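Local coordinates for protein blue-light-activated histidine kinase 2 (Erythrobacter litoralis HTCC2594, PDB 4R38) that senses blue light through a flavin-binding LOV domain, the part present here, and acts as a histidine kinase involved in light-enhanced bacterial virulence, at residues A[91-94]-A[100-103]; A[108-113]-A[119-124]. All coordinates share one frame; numbering follows the deposited sequence.

Contact 1. Residues A[91-94]-A[100-103]. With RBF (riboflavin), chain E.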
loop_
_atom_site.group_PDB
_atom_site.type_symbol
_atom_site.label_atom_id
_atom_site.label_comp_id
_atom_site.label_asym_id
_atom_site.label_seq_id
_atom_site.Cartn_x
_atom_site.Cartn_y
_atom_site.Cartn_z
ATOM N N ILE A 91 -8.106 -5.912 -2.216
ATOM C CA ILE A 91 -8.492 -5.590 -0.841
ATOM C C ILE A 91 -9.461 -4.394 -0.840
ATOM O O ILE A 91 -9.350 -3.483 -1.660
ATOM C CB ILE A 91 -7.224 -5.302 -0.004
ATOM C CG1 ILE A 91 -7.532 -5.276 1.487
ATOM C CG2 ILE A 91 -6.528 -4.013 -0.497
ATOM C CD1 ILE A 91 -6.284 -5.222 2.365
ATOM N N TYR A 92 -10.444 -4.414 0.043
ATOM C CA TYR A 92 -11.396 -3.314 0.139
ATOM C C TYR A 92 -10.820 -2.144 0.923
ATOM O O TYR A 92 -10.376 -2.293 2.060
ATOM C CB TYR A 92 -12.698 -3.785 0.786
ATOM C CG TYR A 92 -13.888 -2.895 0.465
ATOM C CD1 TYR A 92 -14.573 -3.032 -0.737
ATOM C CD2 TYR A 92 -14.321 -1.918 1.357
ATOM C CE1 TYR A 92 -15.665 -2.231 -1.035
ATOM C CE2 TYR A 92 -15.408 -1.096 1.054
ATOM C CZ TYR A 92 -16.078 -1.270 -0.134
ATOM O OH TYR A 92 -17.159 -0.468 -0.442
ATOM N N ASN A 93 -10.842 -0.980 0.299
ATOM C CA ASN A 93 -10.241 0.214 0.856
ATOM C C ASN A 93 -11.289 1.311 0.811
ATOM O O ASN A 93 -12.355 1.138 0.205
ATOM C CB ASN A 93 -9.023 0.671 0.055
ATOM C CG ASN A 93 -7.691 -0.036 0.436
ATOM O OD1 ASN A 93 -6.660 0.272 -0.154
ATOM N ND2 ASN A 93 -7.720 -0.964 1.408
ATOM N N TYR A 94 -10.960 2.444 1.425
ATOM C CA TYR A 94 -11.870 3.560 1.542
ATOM C C TYR A 94 -11.117 4.826 1.194
ATOM O O TYR A 94 -10.008 5.052 1.679
ATOM C CB TYR A 94 -12.386 3.658 2.988
ATOM C CG TYR A 94 -13.208 2.457 3.427
ATOM C CD1 TYR A 94 -14.590 2.481 3.359
ATOM C CD2 TYR A 94 -12.589 1.291 3.882
ATOM C CE1 TYR A 94 -15.365 1.378 3.772
ATOM C CE2 TYR A 94 -13.333 0.190 4.289
ATOM C CZ TYR A 94 -14.728 0.239 4.229
ATOM O OH TYR A 94 -15.465 -0.846 4.619
ATOM N N GLY A 100 -16.037 3.466 -0.521
ATOM C CA GLY A 100 -15.332 2.205 -0.587
ATOM C C GLY A 100 -14.955 1.905 -2.017
ATOM O O GLY A 100 -15.646 2.339 -2.957
ATOM N N PHE A 101 -13.854 1.177 -2.186
ATOM C CA PHE A 101 -13.455 0.687 -3.503
ATOM C C PHE A 101 -12.556 -0.526 -3.391
ATOM O O PHE A 101 -11.902 -0.721 -2.376
ATOM C CB PHE A 101 -12.750 1.789 -4.298
ATOM C CG PHE A 101 -11.364 2.151 -3.780
ATOM C CD1 PHE A 101 -10.227 1.689 -4.424
ATOM C CD2 PHE A 101 -11.212 2.956 -2.654
ATOM C CE1 PHE A 101 -8.946 2.017 -3.963
ATOM C CE2 PHE A 101 -9.948 3.285 -2.189
ATOM C CZ PHE A 101 -8.811 2.826 -2.849
ATOM N N TRP A 102 -12.520 -1.339 -4.443
ATOM C CA TRP A 102 -11.617 -2.475 -4.509
ATOM C C TRP A 102 -10.244 -2.032 -5.039
ATOM O O TRP A 102 -10.124 -1.371 -6.071
ATOM C CB TRP A 102 -12.217 -3.604 -5.358
ATOM C CG TRP A 102 -13.383 -4.293 -4.682
ATOM C CD1 TRP A 102 -14.713 -4.157 -4.987
ATOM C CD2 TRP A 102 -13.321 -5.203 -3.572
ATOM N NE1 TRP A 102 -15.475 -4.932 -4.146
ATOM C CE2 TRP A 102 -14.647 -5.588 -3.271
ATOM C CE3 TRP A 102 -12.274 -5.744 -2.819
ATOM C CZ2 TRP A 102 -14.950 -6.479 -2.242
ATOM C CZ3 TRP A 102 -12.577 -6.628 -1.794
ATOM C CH2 TRP A 102 -13.903 -6.991 -1.519
ATOM N N ASN A 103 -9.207 -2.365 -4.284
ATOM C CA ASN A 103 -7.855 -1.969 -4.611
ATOM C C ASN A 103 -7.089 -3.236 -4.920
ATOM O O ASN A 103 -6.935 -4.101 -4.059
ATOM C CB ASN A 103 -7.249 -1.246 -3.407
ATOM C CG ASN A 103 -5.830 -0.729 -3.654
ATOM O OD1 ASN A 103 -5.134 -1.086 -4.638
ATOM N ND2 ASN A 103 -5.389 0.133 -2.768
HETATM N N1 RBF E . -2.864 -1.828 2.203
HETATM C C2 RBF E . -4.030 -1.316 1.729
HETATM O O2 RBF E . -5.075 -1.555 2.305
HETATM N N3 RBF E . -4.014 -0.544 0.601
HETATM C C4 RBF E . -2.864 -0.190 -0.014
HETATM O O4 RBF E . -2.876 0.524 -1.043
HETATM C C4A RBF E . -1.624 -0.648 0.496
HETATM N N5 RBF E . -0.424 -0.301 -0.038
HETATM C C5A RBF E . 0.723 -0.754 0.494
HETATM C C6 RBF E . 1.994 -0.423 -0.055
HETATM C C7 RBF E . 3.182 -0.881 0.509
HETATM C C7M RBF E . 4.500 -0.453 -0.185
HETATM C C8 RBF E . 3.133 -1.711 1.628
HETATM C C8M RBF E . 4.366 -2.293 2.320
HETATM C C9 RBF E . 1.922 -2.054 2.164
HETATM C C9A RBF E . 0.685 -1.600 1.621
HETATM N N10 RBF E . -0.513 -1.947 2.221
HETATM C C10 RBF E . -1.694 -1.481 1.662
HETATM C "C1'" RBF E . -0.613 -2.882 3.343
HETATM C "C2'" RBF E . -0.638 -2.290 4.748
HETATM O "O2'" RBF E . 0.235 -1.235 4.780
HETATM C "C3'" RBF E . -0.224 -3.366 5.746
HETATM O "O3'" RBF E . 1.103 -3.747 5.510
HETATM C "C4'" RBF E . -1.100 -4.611 5.637
HETATM O "O4'" RBF E . -2.448 -4.308 5.887
HETATM C "C5'" RBF E . -0.641 -5.683 6.618
HETATM O "O5'" RBF E . -0.684 -5.182 7.943
#
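Asn-93 and Asn-103 meet side chain to side chain where two antiparallel strands pass the pyrimidine end of the riboflavin ring system. In Asn-93, CB lies over one face of the Phe-101 ring, a CH-pi contact 4.0 Å from the ring centroid. CG stands beside the backbone N, anti to the carbonyl carbon (chi1 -84°), and turns the amide to the flavin. OD1 takes two donors. Riboflavin N3 reaches it at 2.9 Å in a nearly straight bond (168°). Asn-103 ND2, also 2.9 Å from OD1, comes in tilted from the carbonyl plane. ND2 of Asn-93 gives one bond to riboflavin O2 (2.9 Å) and another to the Tyr-92 carbonyl oxygen, which it meets from above that carbonyl's plane. The Asn-103 amide, roughly perpendicular to that of Asn-93, also makes a weak bond from ND2 to riboflavin O4.

Backbone bonds pair Ile-91 with Asn-103 and Asn-93 with Phe-101 in both directions. On the other face of the sheet, Tyr-92 presents its ring edge to the six-membered ring of Trp-102, a T-shaped stack with centroids 5.0 Å apart and planes at 79°. Its hydroxyl end reaches Gly-100, with OH 3.2 Å from CA. Met-48 of helix 43-49 packs on both Phe-101 and Asn-103.

Both polar ends of the Asn-93 amide are thus used twice, which settles its flip: the oxygen faces the N3 proton and the nitrogen the O2 carbonyl. The buried amides read the flavin's acceptor-donor-acceptor edge, and Asn-103, bonded to OD1, probably helps to hold Asn-93 in place.

Contact 2. Residues A[108-113]-A[119-124]. With RBF (riboflavin), chain E.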
loop_
_atom_site.group_PDB
_atom_site.type_symbol
_atom_site.label_atom_id
_atom_site.label_comp_id
_atom_site.label_asym_id
_atom_site.label_seq_id
_atom_site.Cartn_x
_atom_site.Cartn_y
_atom_site.Cartn_z
ATOM N N GLY A 108 6.034 -5.683 -3.318
ATOM C CA GLY A 108 7.168 -6.526 -3.046
ATOM C C GLY A 108 8.410 -5.701 -2.774
ATOM O O GLY A 108 8.370 -4.472 -2.756
ATOM N N PRO A 109 9.522 -6.389 -2.541
ATOM C CA PRO A 109 10.792 -5.719 -2.267
ATOM C C PRO A 109 11.152 -4.785 -3.412
ATOM O O PRO A 109 11.034 -5.159 -4.595
ATOM C CB PRO A 109 11.793 -6.873 -2.208
ATOM C CG PRO A 109 10.982 -8.058 -1.864
ATOM C CD PRO A 109 9.662 -7.854 -2.538
ATOM N N LEU A 110 11.555 -3.571 -3.053
ATOM C CA LEU A 110 12.091 -2.608 -4.016
ATOM C C LEU A 110 13.387 -3.094 -4.637
ATOM O O LEU A 110 13.651 -2.827 -5.806
ATOM C CB LEU A 110 12.345 -1.264 -3.322
ATOM C CG LEU A 110 12.844 -0.101 -4.178
ATOM C CD1 LEU A 110 11.858 0.225 -5.290
ATOM C CD2 LEU A 110 13.075 1.114 -3.283
ATOM N N GLU A 111 14.193 -3.797 -3.848
ATOM C CA GLU A 111 15.569 -4.126 -4.215
ATOM C C GLU A 111 15.827 -5.610 -4.043
ATOM O O GLU A 111 16.100 -6.075 -2.939
ATOM C CB GLU A 111 16.552 -3.347 -3.339
ATOM C CG GLU A 111 16.562 -1.849 -3.586
ATOM C CD GLU A 111 17.487 -1.119 -2.630
ATOM O OE1 GLU A 111 17.498 -1.489 -1.439
ATOM O OE2 GLU A 111 18.208 -0.190 -3.069
ATOM N N ASP A 112 15.774 -6.333 -5.154
ATOM C CA ASP A 112 15.854 -7.788 -5.161
ATOM C C ASP A 112 17.022 -8.359 -4.351
ATOM O O ASP A 112 16.871 -9.376 -3.677
ATOM C CB ASP A 112 15.959 -8.269 -6.609
ATOM C CG ASP A 112 15.694 -9.750 -6.751
ATOM O OD1 ASP A 112 14.712 -10.236 -6.151
ATOM O OD2 ASP A 112 16.471 -10.426 -7.461
ATOM N N GLN A 113 18.176 -7.699 -4.416
ATOM C CA GLN A 113 19.401 -8.222 -3.805
ATOM C C GLN A 113 19.677 -7.721 -2.389
ATOM O O GLN A 113 20.684 -8.098 -1.785
ATOM C CB GLN A 113 20.610 -7.880 -4.679
ATOM C CG GLN A 113 20.843 -8.833 -5.835
ATOM C CD GLN A 113 21.093 -10.261 -5.377
ATOM O OE1 GLN A 113 20.162 -11.062 -5.275
ATOM N NE2 GLN A 113 22.352 -10.585 -5.096
ATOM N N TYR A 119 13.129 -1.751 1.878
ATOM C CA TYR A 119 12.070 -1.025 1.202
ATOM C C TYR A 119 11.134 -1.945 0.436
ATOM O O TYR A 119 11.562 -2.926 -0.175
ATOM C CB TYR A 119 12.678 -0.034 0.209
ATOM C CG TYR A 119 13.596 1.003 0.835
ATOM C CD1 TYR A 119 13.074 2.137 1.467
ATOM C CD2 TYR A 119 14.966 0.828 0.824
ATOM C CE1 TYR A 119 13.934 3.093 2.025
ATOM C CE2 TYR A 119 15.814 1.763 1.368
ATOM C CZ TYR A 119 15.294 2.884 1.989
ATOM O OH TYR A 119 16.164 3.809 2.541
ATOM N N PHE A 120 9.867 -1.568 0.438
ATOM C CA PHE A 120 8.842 -2.289 -0.305
ATOM C C PHE A 120 8.219 -1.268 -1.219
ATOM O O PHE A 120 8.012 -0.126 -0.828
ATOM C CB PHE A 120 7.792 -2.873 0.635
ATOM C CG PHE A 120 7.792 -4.382 0.705
ATOM C CD1 PHE A 120 6.658 -5.099 0.375
ATOM C CD2 PHE A 120 8.915 -5.071 1.114
ATOM C CE1 PHE A 120 6.661 -6.477 0.427
ATOM C CE2 PHE A 120 8.916 -6.462 1.163
ATOM C CZ PHE A 120 7.790 -7.150 0.833
ATOM N N VAL A 121 7.909 -1.695 -2.438
ATOM C CA VAL A 121 7.188 -0.871 -3.385
ATOM C C VAL A 121 5.897 -1.570 -3.722
ATOM O O VAL A 121 5.841 -2.806 -3.752
ATOM C CB VAL A 121 8.012 -0.632 -4.707
ATOM C CG1 VAL A 121 8.332 -1.941 -5.423
ATOM C CG2 VAL A 121 7.271 0.317 -5.655
ATOM N N GLY A 122 4.854 -0.774 -3.942
ATOM C CA GLY A 122 3.535 -1.279 -4.284
ATOM C C GLY A 122 2.871 -0.398 -5.336
ATOM O O GLY A 122 3.080 0.819 -5.360
ATOM N N ILE A 123 2.104 -1.015 -6.231
ATOM C CA ILE A 123 1.195 -0.251 -7.073
ATOM C C ILE A 123 -0.224 -0.632 -6.716
ATOM O O ILE A 123 -0.484 -1.753 -6.247
ATOM C CB ILE A 123 1.432 -0.458 -8.582
ATOM C CG1 ILE A 123 1.249 -1.927 -8.954
ATOM C CG2 ILE A 123 2.807 0.065 -8.945
ATOM C CD1 ILE A 123 1.300 -2.161 -10.443
ATOM N N GLN A 124 -1.120 0.340 -6.879
ATOM C CA GLN A 124 -2.521 0.185 -6.586
ATOM C C GLN A 124 -3.317 0.457 -7.836
ATOM O O GLN A 124 -3.122 1.481 -8.496
ATOM C CB GLN A 124 -2.966 1.197 -5.548
ATOM C CG GLN A 124 -2.326 1.007 -4.223
ATOM C CD GLN A 124 -0.950 1.606 -4.090
ATOM O OE1 GLN A 124 -0.531 2.452 -4.878
ATOM N NE2 GLN A 124 -0.232 1.174 -3.054
HETATM N N1 RBF E . -2.864 -1.828 2.203
HETATM C C2 RBF E . -4.030 -1.316 1.729
HETATM O O2 RBF E . -5.075 -1.555 2.305
HETATM N N3 RBF E . -4.014 -0.544 0.601
HETATM C C4 RBF E . -2.864 -0.190 -0.014
HETATM O O4 RBF E . -2.876 0.524 -1.043
HETATM C C4A RBF E . -1.624 -0.648 0.496
HETATM N N5 RBF E . -0.424 -0.301 -0.038
HETATM C C5A RBF E . 0.723 -0.754 0.494
HETATM C C6 RBF E . 1.994 -0.423 -0.055
HETATM C C7 RBF E . 3.182 -0.881 0.509
HETATM C C7M RBF E . 4.500 -0.453 -0.185
HETATM C C8 RBF E . 3.133 -1.711 1.628
HETATM C C8M RBF E . 4.366 -2.293 2.320
HETATM C C9 RBF E . 1.922 -2.054 2.164
HETATM C C9A RBF E . 0.685 -1.600 1.621
HETATM N N10 RBF E . -0.513 -1.947 2.221
HETATM C C10 RBF E . -1.694 -1.481 1.662
HETATM C "C1'" RBF E . -0.613 -2.882 3.343
HETATM C "C2'" RBF E . -0.638 -2.290 4.748
HETATM O "O2'" RBF E . 0.235 -1.235 4.780
HETATM C "C3'" RBF E . -0.224 -3.366 5.746
HETATM O "O3'" RBF E . 1.103 -3.747 5.510
HETATM C "C4'" RBF E . -1.100 -4.611 5.637
HETATM O "O4'" RBF E . -2.448 -4.308 5.887
HETATM C "C5'" RBF E . -0.641 -5.683 6.618
HETATM O "O5'" RBF E . -0.684 -5.182 7.943
HETATM O O HOH W 1 15.491 -2.803 0.178
HETATM O O HOH W 2 13.951 -4.330 -1.067
#
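Three backbone hydrogen bonds join Gly-108, Leu-110, Tyr-119 and Val-121. Gly-108 and Val-121 form a hydrogen-bonded antiparallel pair, with bonds of 2.9 Å from Gly-108 N to Val-121 O and 2.8 Å from Val-121 N to Gly-108 O. Beyond Pro-109, whose N carries no proton, Leu-110 N reaches Tyr-119 O (2.9 Å) from above its carbonyl plane.

Aromatic contacts centre on Phe-120. One ring face lies against the chain at Gly-108 and Pro-109: Gly-108 CA makes a CH-pi contact 3.9 Å from the centroid, while Pro-109 CD packs on CZ.

Apolar packing away from the Phe-120 ring comes from Leu-110, just past the end of the strand. With CG anti to the backbone N (chi1 -177°), it sends CD2 to Tyr-119 CB at 3.7 Å and CD1 to Val-121 CB at 4.0 Å.

Water bridges continue the pairing outward: one water links Glu-111 OE1 to Tyr-119 N, another Glu-111 N to Tyr-119 O.

Flavin contacts come from strand 119-124. Phe-120 O and Gly-122 N lie near methyl C7M, and Gln-124 NE2 makes weak bonds to O4 and N5, each 3.4 Å. Gln-124 is also hydrogen-bonded to Ser-25 and Thr-27 on strand 25-30.

This hairpin of the PAS-fold sheet brings a glutamine to flavin O4 and N5, as in other LOV domains, where that residue probably relays photochemistry at the cysteine (here Cys-61, not bonded to the flavin) to the sheet.

From the N terminus, strands 25-30 and 38-41 and the helices precede both contacts. Contact 1 closes the first hairpin, between strands 87-94 and 100-109, across a five-residue turn. Strand 100-109 then runs on to contact 2, which closes the second hairpin with strand 119-128 across its own turn. The two loops follow in series, neither nested nor crossed, and share strand 100-109; their centres lie 21 Å apart. They still touch, as strand 119-128 runs back alongside: Asn-103 OD1 packs 3.3 Å from Gln-124 CB. Together they tie the outermost strand 87-94 through 100-109 to 119-128, which pairs onward with 25-30, and both contacts border the same riboflavin.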